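Local coordinates for thiol-activated cytolysin (PDB 6NAL), which probably forms large oligomeric beta-barrel pores in target membranes, as in the related cholesterol-dependent cytolysins, at residues Met22-Thr27 and Glu158-Phe163; Glu258-Gly263 and Ala278-Lys283; Thr383-Ser388 and Lys394-Lys399. One frame throughout, in Å; residues are numbered along the deposited sequence.

Contact 1 of 3, residues Met22-Thr27 and Glu158-Phe163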
loop_
_atom_site.group_PDB
_atom_site.type_symbol
_atom_site.label_atom_id
_atom_site.label_comp_id
_atom_site.label_asym_id
_atom_site.label_seq_id
_atom_site.Cartn_x
_atom_site.Cartn_y
_atom_site.Cartn_z
HETATM N N MSE A 22 -22.552 -18.805 25.571
HETATM C CA MSE A 22 -21.281 -18.124 25.844
HETATM C C MSE A 22 -20.839 -17.426 24.531
HETATM O O MSE A 22 -21.061 -17.932 23.418
HETATM C CB MSE A 22 -20.219 -19.080 26.349
HETATM C CG MSE A 22 -20.596 -19.889 27.584
HETATM SE SE MSE A 22 -19.031 -21.048 27.998
HETATM C CE MSE A 22 -19.193 -22.534 27.046
ATOM N N VAL A 23 -20.257 -16.236 24.671
ATOM C CA VAL A 23 -19.822 -15.426 23.530
ATOM C C VAL A 23 -18.470 -14.803 23.842
ATOM O O VAL A 23 -18.299 -14.170 24.889
ATOM C CB VAL A 23 -20.828 -14.310 23.197
ATOM C CG1 VAL A 23 -21.001 -13.448 24.399
ATOM C CG2 VAL A 23 -20.319 -13.447 22.005
ATOM N N PHE A 24 -17.505 -14.976 22.934
ATOM C CA PHE A 24 -16.231 -14.286 23.076
ATOM C C PHE A 24 -16.503 -12.794 23.005
ATOM O O PHE A 24 -17.309 -12.339 22.181
ATOM C CB PHE A 24 -15.242 -14.705 21.970
ATOM C CG PHE A 24 -13.880 -14.155 22.161
ATOM C CD1 PHE A 24 -12.971 -14.767 23.013
ATOM C CD2 PHE A 24 -13.499 -12.982 21.498
ATOM C CE1 PHE A 24 -11.680 -14.223 23.194
ATOM C CE2 PHE A 24 -12.211 -12.432 21.679
ATOM C CZ PHE A 24 -11.307 -13.042 22.514
ATOM N N ASN A 25 -15.824 -12.020 23.842
ATOM C CA ASN A 25 -15.890 -10.582 23.662
ATOM C C ASN A 25 -14.519 -9.980 23.405
ATOM O O ASN A 25 -13.637 -10.016 24.275
ATOM C CB ASN A 25 -16.510 -9.866 24.836
ATOM C CG ASN A 25 -16.560 -8.372 24.596
ATOM O OD1 ASN A 25 -17.096 -7.872 23.564
ATOM N ND2 ASN A 25 -15.928 -7.642 25.511
ATOM N N GLY A 26 -14.361 -9.396 22.218
ATOM C CA GLY A 26 -13.104 -8.821 21.830
ATOM C C GLY A 26 -13.126 -7.326 22.019
ATOM O O GLY A 26 -14.133 -6.728 22.374
ATOM N N THR A 27 -11.954 -6.746 21.819
ATOM C CA THR A 27 -11.815 -5.312 21.746
ATOM C C THR A 27 -12.683 -4.729 20.641
ATOM O O THR A 27 -12.809 -5.277 19.542
ATOM C CB THR A 27 -10.350 -4.983 21.490
ATOM O OG1 THR A 27 -9.552 -5.770 22.380
ATOM C CG2 THR A 27 -10.045 -3.513 21.681
ATOM N N GLU A 158 -6.289 -9.959 21.294
ATOM C CA GLU A 158 -5.730 -10.536 20.094
ATOM C C GLU A 158 -4.874 -11.717 20.484
ATOM O O GLU A 158 -4.870 -12.727 19.786
ATOM C CB GLU A 158 -4.901 -9.517 19.291
ATOM C CG GLU A 158 -4.790 -9.915 17.776
ATOM C CD GLU A 158 -3.658 -9.239 16.978
ATOM O OE1 GLU A 158 -3.121 -8.194 17.430
ATOM O OE2 GLU A 158 -3.291 -9.766 15.883
ATOM N N LEU A 159 -4.176 -11.603 21.620
ATOM C CA LEU A 159 -3.349 -12.682 22.133
ATOM C C LEU A 159 -4.188 -13.909 22.399
ATOM O O LEU A 159 -3.900 -14.989 21.881
ATOM C CB LEU A 159 -2.639 -12.252 23.421
ATOM C CG LEU A 159 -1.324 -12.975 23.716
ATOM C CD1 LEU A 159 -0.313 -12.211 24.521
ATOM C CD2 LEU A 159 -1.641 -14.260 24.489
HETATM N N MSE A 160 -5.241 -13.766 23.179
HETATM C CA MSE A 160 -6.021 -14.931 23.566
HETATM C C MSE A 160 -6.578 -15.586 22.339
HETATM O O MSE A 160 -6.564 -16.778 22.211
HETATM C CB MSE A 160 -7.141 -14.571 24.511
HETATM C CG MSE A 160 -6.696 -14.486 25.976
HETATM SE SE MSE A 160 -7.980 -13.366 26.975
HETATM C CE MSE A 160 -9.604 -14.312 26.556
ATOM N N LEU A 161 -7.036 -14.790 21.384
ATOM C CA LEU A 161 -7.724 -15.376 20.239
ATOM C C LEU A 161 -6.786 -16.067 19.245
ATOM O O LEU A 161 -7.191 -16.995 18.549
ATOM C CB LEU A 161 -8.507 -14.287 19.524
ATOM C CG LEU A 161 -9.488 -14.801 18.503
ATOM C CD1 LEU A 161 -10.477 -15.783 19.131
ATOM C CD2 LEU A 161 -10.239 -13.602 17.868
ATOM N N LYS A 162 -5.570 -15.579 19.088
ATOM C CA LYS A 162 -4.675 -16.146 18.106
ATOM C C LYS A 162 -3.928 -17.341 18.668
ATOM O O LYS A 162 -3.704 -18.310 17.954
ATOM C CB LYS A 162 -3.706 -15.074 17.641
ATOM C CG LYS A 162 -4.344 -14.108 16.659
ATOM C CD LYS A 162 -3.277 -13.265 15.948
ATOM C CE LYS A 162 -3.810 -12.582 14.692
ATOM N NZ LYS A 162 -2.752 -11.713 14.133
ATOM N N PHE A 163 -3.641 -17.323 19.962
ATOM C CA PHE A 163 -2.822 -18.314 20.633
ATOM C C PHE A 163 -3.568 -19.249 21.577
ATOM O O PHE A 163 -2.943 -20.155 22.124
ATOM C CB PHE A 163 -1.739 -17.576 21.422
ATOM C CG PHE A 163 -0.821 -16.795 20.547
ATOM C CD1 PHE A 163 -1.087 -15.470 20.244
ATOM C CD2 PHE A 163 0.300 -17.400 19.991
ATOM C CE1 PHE A 163 -0.248 -14.750 19.415
ATOM C CE2 PHE A 163 1.161 -16.682 19.159
ATOM C CZ PHE A 163 0.880 -15.357 18.857
#

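Contact 2 of 3, residues Glu258-Gly263 and Ala278-Lys283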
loop_
_atom_site.group_PDB
_atom_site.type_symbol
_atom_site.label_atom_id
_atom_site.label_comp_id
_atom_site.label_asym_id
_atom_site.label_seq_id
_atom_site.Cartn_x
_atom_site.Cartn_y
_atom_site.Cartn_z
ATOM N N GLU A 258 8.468 -6.822 13.266
ATOM C CA GLU A 258 8.012 -8.027 12.571
ATOM C C GLU A 258 8.991 -8.453 11.482
ATOM O O GLU A 258 9.277 -9.646 11.328
ATOM C CB GLU A 258 6.604 -7.789 12.004
ATOM C CG GLU A 258 6.036 -8.934 11.147
ATOM C CD GLU A 258 4.518 -8.859 10.944
ATOM O OE1 GLU A 258 4.004 -7.747 10.653
ATOM O OE2 GLU A 258 3.843 -9.917 11.062
ATOM N N THR A 259 9.527 -7.500 10.711
ATOM C CA THR A 259 10.444 -7.887 9.648
ATOM C C THR A 259 11.746 -8.474 10.190
ATOM O O THR A 259 12.307 -9.388 9.585
ATOM C CB THR A 259 10.765 -6.689 8.755
ATOM O OG1 THR A 259 9.541 -6.165 8.237
ATOM C CG2 THR A 259 11.717 -7.120 7.594
ATOM N N THR A 260 12.296 -7.881 11.250
ATOM C CA THR A 260 13.547 -8.369 11.814
ATOM C C THR A 260 13.377 -9.786 12.356
ATOM O O THR A 260 14.173 -10.681 12.047
ATOM C CB THR A 260 14.034 -7.390 12.900
ATOM O OG1 THR A 260 13.993 -6.054 12.387
ATOM C CG2 THR A 260 15.497 -7.692 13.259
ATOM N N ILE A 261 12.329 -10.002 13.157
ATOM C CA ILE A 261 12.074 -11.325 13.710
ATOM C C ILE A 261 11.729 -12.322 12.610
ATOM O O ILE A 261 12.004 -13.524 12.743
ATOM C CB ILE A 261 10.927 -11.291 14.746
ATOM C CG1 ILE A 261 11.181 -10.319 15.876
ATOM C CG2 ILE A 261 10.667 -12.718 15.334
ATOM C CD1 ILE A 261 12.557 -10.463 16.420
ATOM N N LYS A 262 10.997 -11.889 11.580
ATOM C CA LYS A 262 10.573 -12.858 10.567
ATOM C C LYS A 262 11.756 -13.355 9.757
ATOM O O LYS A 262 11.668 -14.413 9.132
ATOM C CB LYS A 262 9.512 -12.261 9.634
ATOM C CG LYS A 262 8.073 -12.452 10.112
ATOM C CD LYS A 262 7.141 -12.939 9.015
ATOM C CE LYS A 262 5.748 -13.278 9.551
ATOM N NZ LYS A 262 4.921 -12.062 9.909
ATOM N N GLY A 263 12.871 -12.653 9.808
ATOM C CA GLY A 263 14.002 -13.058 9.014
ATOM C C GLY A 263 15.054 -13.769 9.834
ATOM O O GLY A 263 15.973 -14.398 9.298
ATOM N N ALA A 278 25.109 -5.716 9.471
ATOM C CA ALA A 278 25.715 -4.789 10.413
ATOM C C ALA A 278 24.727 -3.819 11.043
ATOM O O ALA A 278 24.778 -3.600 12.257
ATOM C CB ALA A 278 26.830 -4.008 9.722
ATOM N N ALA A 279 23.843 -3.197 10.261
ATOM C CA ALA A 279 22.780 -2.420 10.901
ATOM C C ALA A 279 21.648 -3.307 11.413
ATOM O O ALA A 279 20.881 -2.874 12.285
ATOM C CB ALA A 279 22.191 -1.384 9.951
ATOM N N LEU A 280 21.501 -4.514 10.850
ATOM C CA LEU A 280 20.638 -5.514 11.456
ATOM C C LEU A 280 20.946 -5.652 12.942
ATOM O O LEU A 280 20.032 -5.698 13.768
ATOM C CB LEU A 280 20.795 -6.853 10.732
ATOM C CG LEU A 280 19.743 -7.918 11.046
ATOM C CD1 LEU A 280 18.314 -7.406 10.992
ATOM C CD2 LEU A 280 19.878 -9.116 10.102
ATOM N N LYS A 281 22.227 -5.644 13.313
ATOM C CA LYS A 281 22.572 -5.871 14.709
ATOM C C LYS A 281 22.102 -4.726 15.602
ATOM O O LYS A 281 21.563 -4.972 16.685
ATOM C CB LYS A 281 24.072 -6.100 14.845
ATOM C CG LYS A 281 24.508 -7.563 14.623
ATOM C CD LYS A 281 24.744 -7.853 13.110
ATOM C CE LYS A 281 25.338 -9.254 12.844
ATOM N NZ LYS A 281 24.901 -9.856 11.539
ATOM N N GLU A 282 22.258 -3.470 15.179
ATOM C CA GLU A 282 21.760 -2.396 16.040
ATOM C C GLU A 282 20.238 -2.432 16.149
ATOM O O GLU A 282 19.682 -1.977 17.157
ATOM C CB GLU A 282 22.225 -1.034 15.550
ATOM C CG GLU A 282 21.753 0.121 16.417
ATOM C CD GLU A 282 20.532 0.798 15.801
ATOM O OE1 GLU A 282 20.146 0.375 14.686
ATOM O OE2 GLU A 282 19.955 1.739 16.408
ATOM N N LYS A 283 19.544 -2.997 15.154
ATOM C CA LYS A 283 18.135 -3.328 15.344
ATOM C C LYS A 283 17.989 -4.394 16.421
ATOM O O LYS A 283 17.357 -4.163 17.454
ATOM C CB LYS A 283 17.514 -3.822 14.039
ATOM C CG LYS A 283 17.270 -2.768 12.986
ATOM C CD LYS A 283 16.502 -3.323 11.775
ATOM C CE LYS A 283 16.295 -2.226 10.713
ATOM N NZ LYS A 283 17.554 -1.831 9.998
#

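Contact 3 of 3, residues Thr383-Ser388 and Lys394-Lys399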
loop_
_atom_site.group_PDB
_atom_site.type_symbol
_atom_site.label_atom_id
_atom_site.label_comp_id
_atom_site.label_asym_id
_atom_site.label_seq_id
_atom_site.Cartn_x
_atom_site.Cartn_y
_atom_site.Cartn_z
ATOM N N THR A 383 13.734 18.146 -12.260
ATOM C CA THR A 383 12.489 18.411 -11.556
ATOM C C THR A 383 12.069 17.158 -10.787
ATOM O O THR A 383 12.518 16.046 -11.068
ATOM C CB THR A 383 11.374 18.854 -12.527
ATOM O OG1 THR A 383 10.998 17.736 -13.332
ATOM C CG2 THR A 383 11.847 20.057 -13.420
ATOM N N TRP A 384 11.223 17.344 -9.787
ATOM C CA TRP A 384 10.736 16.210 -9.012
ATOM C C TRP A 384 9.521 16.646 -8.219
ATOM O O TRP A 384 9.188 17.831 -8.141
ATOM C CB TRP A 384 11.796 15.640 -8.063
ATOM C CG TRP A 384 12.300 16.608 -7.049
ATOM C CD1 TRP A 384 11.785 16.834 -5.824
ATOM C CD2 TRP A 384 13.433 17.481 -7.179
ATOM N NE1 TRP A 384 12.489 17.840 -5.185
ATOM C CE2 TRP A 384 13.516 18.242 -5.993
ATOM C CE3 TRP A 384 14.383 17.693 -8.178
ATOM C CZ2 TRP A 384 14.509 19.199 -5.784
ATOM C CZ3 TRP A 384 15.373 18.649 -7.971
ATOM C CH2 TRP A 384 15.434 19.376 -6.775
ATOM N N ASP A 385 8.883 15.665 -7.596
ATOM C CA ASP A 385 7.724 15.909 -6.759
ATOM C C ASP A 385 8.093 15.627 -5.316
ATOM O O ASP A 385 8.824 14.684 -5.038
ATOM C CB ASP A 385 6.552 15.023 -7.184
ATOM C CG ASP A 385 5.795 15.563 -8.401
ATOM O OD1 ASP A 385 5.847 16.810 -8.668
ATOM O OD2 ASP A 385 5.124 14.720 -9.067
ATOM N N GLU A 386 7.592 16.439 -4.395
ATOM C CA GLU A 386 7.799 16.196 -2.978
ATOM C C GLU A 386 6.478 15.880 -2.283
ATOM O O GLU A 386 5.491 16.623 -2.420
ATOM C CB GLU A 386 8.482 17.394 -2.321
ATOM C CG GLU A 386 9.983 17.459 -2.594
ATOM C CD GLU A 386 10.642 18.770 -2.136
ATOM O OE1 GLU A 386 10.023 19.511 -1.322
ATOM O OE2 GLU A 386 11.793 19.043 -2.588
ATOM N N ILE A 387 6.481 14.799 -1.500
ATOM C CA ILE A 387 5.280 14.282 -0.871
ATOM C C ILE A 387 5.259 14.736 0.569
ATOM O O ILE A 387 6.278 14.732 1.254
ATOM C CB ILE A 387 5.237 12.754 -0.990
ATOM C CG1 ILE A 387 4.567 12.357 -2.306
ATOM C CG2 ILE A 387 4.419 12.124 0.089
ATOM C CD1 ILE A 387 5.071 13.177 -3.493
ATOM N N SER A 388 4.085 15.130 1.026
ATOM C CA SER A 388 3.875 15.567 2.394
ATOM C C SER A 388 2.507 15.056 2.862
ATOM O O SER A 388 1.583 14.881 2.064
ATOM C CB SER A 388 4.030 17.095 2.452
ATOM O OG SER A 388 4.292 17.495 3.766
ATOM N N LYS A 394 -2.623 13.826 1.429
ATOM C CA LYS A 394 -1.347 13.635 0.748
ATOM C C LYS A 394 -1.130 14.836 -0.174
ATOM O O LYS A 394 -1.841 14.971 -1.176
ATOM C CB LYS A 394 -1.363 12.350 -0.062
ATOM C CG LYS A 394 -0.019 11.909 -0.598
ATOM C CD LYS A 394 -0.160 10.585 -1.396
ATOM C CE LYS A 394 1.129 10.221 -2.110
ATOM N NZ LYS A 394 0.907 9.208 -3.204
ATOM N N VAL A 395 -0.164 15.696 0.165
ATOM C CA VAL A 395 0.162 16.906 -0.589
ATOM C C VAL A 395 1.356 16.613 -1.481
ATOM O O VAL A 395 2.362 16.056 -1.021
ATOM C CB VAL A 395 0.468 18.092 0.347
ATOM C CG1 VAL A 395 0.843 19.349 -0.393
ATOM C CG2 VAL A 395 -0.719 18.414 1.196
ATOM N N ILE A 396 1.242 16.982 -2.747
ATOM C CA ILE A 396 2.256 16.723 -3.758
ATOM C C ILE A 396 2.669 18.068 -4.324
ATOM O O ILE A 396 1.841 18.760 -4.921
ATOM C CB ILE A 396 1.728 15.798 -4.861
ATOM C CG1 ILE A 396 1.362 14.434 -4.253
ATOM C CG2 ILE A 396 2.770 15.590 -5.937
ATOM C CD1 ILE A 396 0.522 13.561 -5.180
ATOM N N ARG A 397 3.930 18.457 -4.110
ATOM C CA ARG A 397 4.440 19.735 -4.596
ATOM C C ARG A 397 5.495 19.524 -5.684
ATOM O O ARG A 397 6.516 18.874 -5.446
ATOM C CB ARG A 397 5.042 20.566 -3.466
ATOM C CG ARG A 397 4.106 20.847 -2.332
ATOM C CD ARG A 397 4.778 21.715 -1.229
ATOM N NE ARG A 397 3.756 22.201 -0.310
ATOM C CZ ARG A 397 3.449 21.613 0.844
ATOM N NH1 ARG A 397 4.099 20.540 1.230
ATOM N NH2 ARG A 397 2.488 22.101 1.612
ATOM N N HIS A 398 5.229 20.055 -6.877
ATOM C CA HIS A 398 6.203 20.060 -7.953
ATOM C C HIS A 398 7.346 21.002 -7.619
ATOM O O HIS A 398 7.120 22.124 -7.183
ATOM C CB HIS A 398 5.534 20.479 -9.259
ATOM C CG HIS A 398 6.425 20.354 -10.456
ATOM N ND1 HIS A 398 7.043 19.175 -10.812
ATOM C CD2 HIS A 398 6.796 21.263 -11.377
ATOM C CE1 HIS A 398 7.765 19.374 -11.897
ATOM N NE2 HIS A 398 7.638 20.637 -12.254
ATOM N N LYS A 399 8.577 20.538 -7.803
ATOM C CA LYS A 399 9.760 21.304 -7.446
ATOM C C LYS A 399 10.815 21.187 -8.549
ATOM O O LYS A 399 10.743 20.335 -9.433
ATOM C CB LYS A 399 10.371 20.837 -6.132
ATOM C CG LYS A 399 9.471 20.878 -4.931
ATOM C CD LYS A 399 9.399 22.259 -4.324
ATOM C CE LYS A 399 8.879 22.151 -2.888
ATOM N NZ LYS A 399 8.168 23.380 -2.435
HETATM O O HOH W 1 5.429 18.428 -0.163
#

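Contact 1 of 3, residues Met22-Thr27 and Glu158-Phe163
Phe24 reaches out of its loop to the side of helix 156-163 presented by Met160 and Leu161, and its ring carries the apolar contact. CE1 of Phe24 lies 4.0 Å from the terminal methyl CE of Met160, a selenomethionine whose chain bends at its last torsion (chi3 55°), bringing that methyl obliquely against the ring. Leu161 comes from another direction: its CD1 sits over one ring face, while Phe24 CZ approaches Leu161 CB at 4.3 Å. The ring gets this far because CG of Phe24 stands opposite the backbone N (chi1 -173°). Phe59, on the long strand 44-59, meets the same ring edge-to-face, and it also touches Met160 and Leu161, making a small buried apolar cluster. By analogy with other cholesterol-dependent cytolysins, that long strand probably belongs to domain 2, and helix 156-163 to one of the helical bundles of domain 3 that unfold into membrane-spanning hairpins. Farther along the loop, Thr27 OG1 hydrogen-bonds to Asp155, just before the helix, and to Asn157 in its first turn, while its backbone pairs with Glu354. On the helix itself Lys162 NZ forms a salt bridge of 2.7 Å with Glu158 OE2, one turn earlier. The same amine hydrogen-bonds to Ser151 OG, and Lys162 makes a cation-pi contact with Tyr55.

Contact 2 of 3, residues Glu258-Gly263 and Ala278-Lys283
Helices 254-264 and 279-284, which by analogy with related cytolysins probably belong to the second helical bundle of domain 3, meet here through one threonine. Thr260 faces the shorter helix and splits its two branches between two residues. Its methyl CG2 touches CD1 of Leu280 at 3.6 Å, the side chains running past each other in opposite directions. Its OG1 lies 3.8 Å from Lys283 CD, a van der Waals approach to the aliphatic part of the lysine. With CG2 opposite the backbone N, OG1 (chi1 -49°) is left beside that nitrogen, where it hydrogen-bonds to the carbonyl O of Glu256 one turn back; the hydroxyl is thus satisfied inside its own helix. Lys283 begins by heading for Thr260, but the bend at its last torsion (chi4 71°) carries NZ away from it. The backbones stay well separated, with Thr260 CA and Leu280 CA 7.7 Å apart, and the small interface is partly buried. In relatives such bundles unravel to become transmembrane beta-hairpins, and these helices probably do likewise. Beyond the contact, Ile261 packs on Tyr189 and Ile191 of strand 187-202, and both Ile261 and Thr260 touch Ile287. Glu258 and Lys262 are joined by a salt bridge, OE2 to NZ at 2.7 Å. On helix 279-284, the amine of Lys281 is gripped by the carbonyl oxygens of Asp273, Ala274 and Ser277.

Contact 3 of 3, residues Thr383-Ser388 and Lys394-Lys399
Trp384 and Lys399, Glu386 and Arg397, and Ser388 and Val395 are the hydrogen-bonded pairs of this antiparallel hairpin, each trading two backbone bonds. Lys399 N meets Trp384 O at 2.8 Å, and Trp384 N answers with a bond to Lys399 O. Glu386 O carries a second load: besides Arg397 N at 2.9 Å it accepts from a water that in turn receives Arg397 NH1, tying the guanidinium back to the neighbouring strand. Val395 CG1 lies over the centre of that guanidinium, and Arg397 NH2 makes a salt bridge with Glu390 OE2 in the turn. On the same face as these residues, Trp384 NE1 donates to Glu386 OE2 at 2.9 Å in a nearly straight bond (176°), the acceptor lying in the indole plane; this fixes the carboxylate beside the ring. Lys399 CB rests over one indole face, 4.2 Å from the five-membered-ring centroid of Trp384 in a CH-pi contact. The chain of Lys399 then bends (chi2 -82°) to cross Glu386, Lys399 CE coming 3.3 Å from Glu386 OE1. Lys399 NZ stays 4.4 Å from Glu386 OE1, too far for a salt bridge. The opposite face holds Ile387 beside Ile396, with Ile387 CD1 4.0 Å from Ile396 CG1. There too His398 ND1 makes a weak hydrogen bond of 3.4 Å to Asp385 OD1, which sits at the imidazole edge. Strand 378-389 pairs on its other side with strand 422-432 of the C-terminal beta sandwich, and Trp384 packs against Ile416 and Leu418 of strand 412-418. Lys394 to Arg397 form a parallel ladder with a strand of the second subunit, which carries the sheet on across the interface.

Overall arrangement
The contacts follow one another along the chain, each closing before the next opens. Contacts 1 and 2 fall within the larger cytolysin family region, their centres 30 Å apart and their nearest atoms about 7 Å apart. The helices that carry them, 156-163 and 254-264, both pack on strand 187-202 of the large antiparallel sheet and are probably parts of the two bundles that unfold to build the pore. Contact 3 lies in the C-terminal beta sandwich, its centre 44 Å from that of contact 1 and 31 Å from that of contact 2. The domain that holds it binds membranes through its far tip in relatives, and in this elongated molecule it stands apart from the probable pore-forming helices.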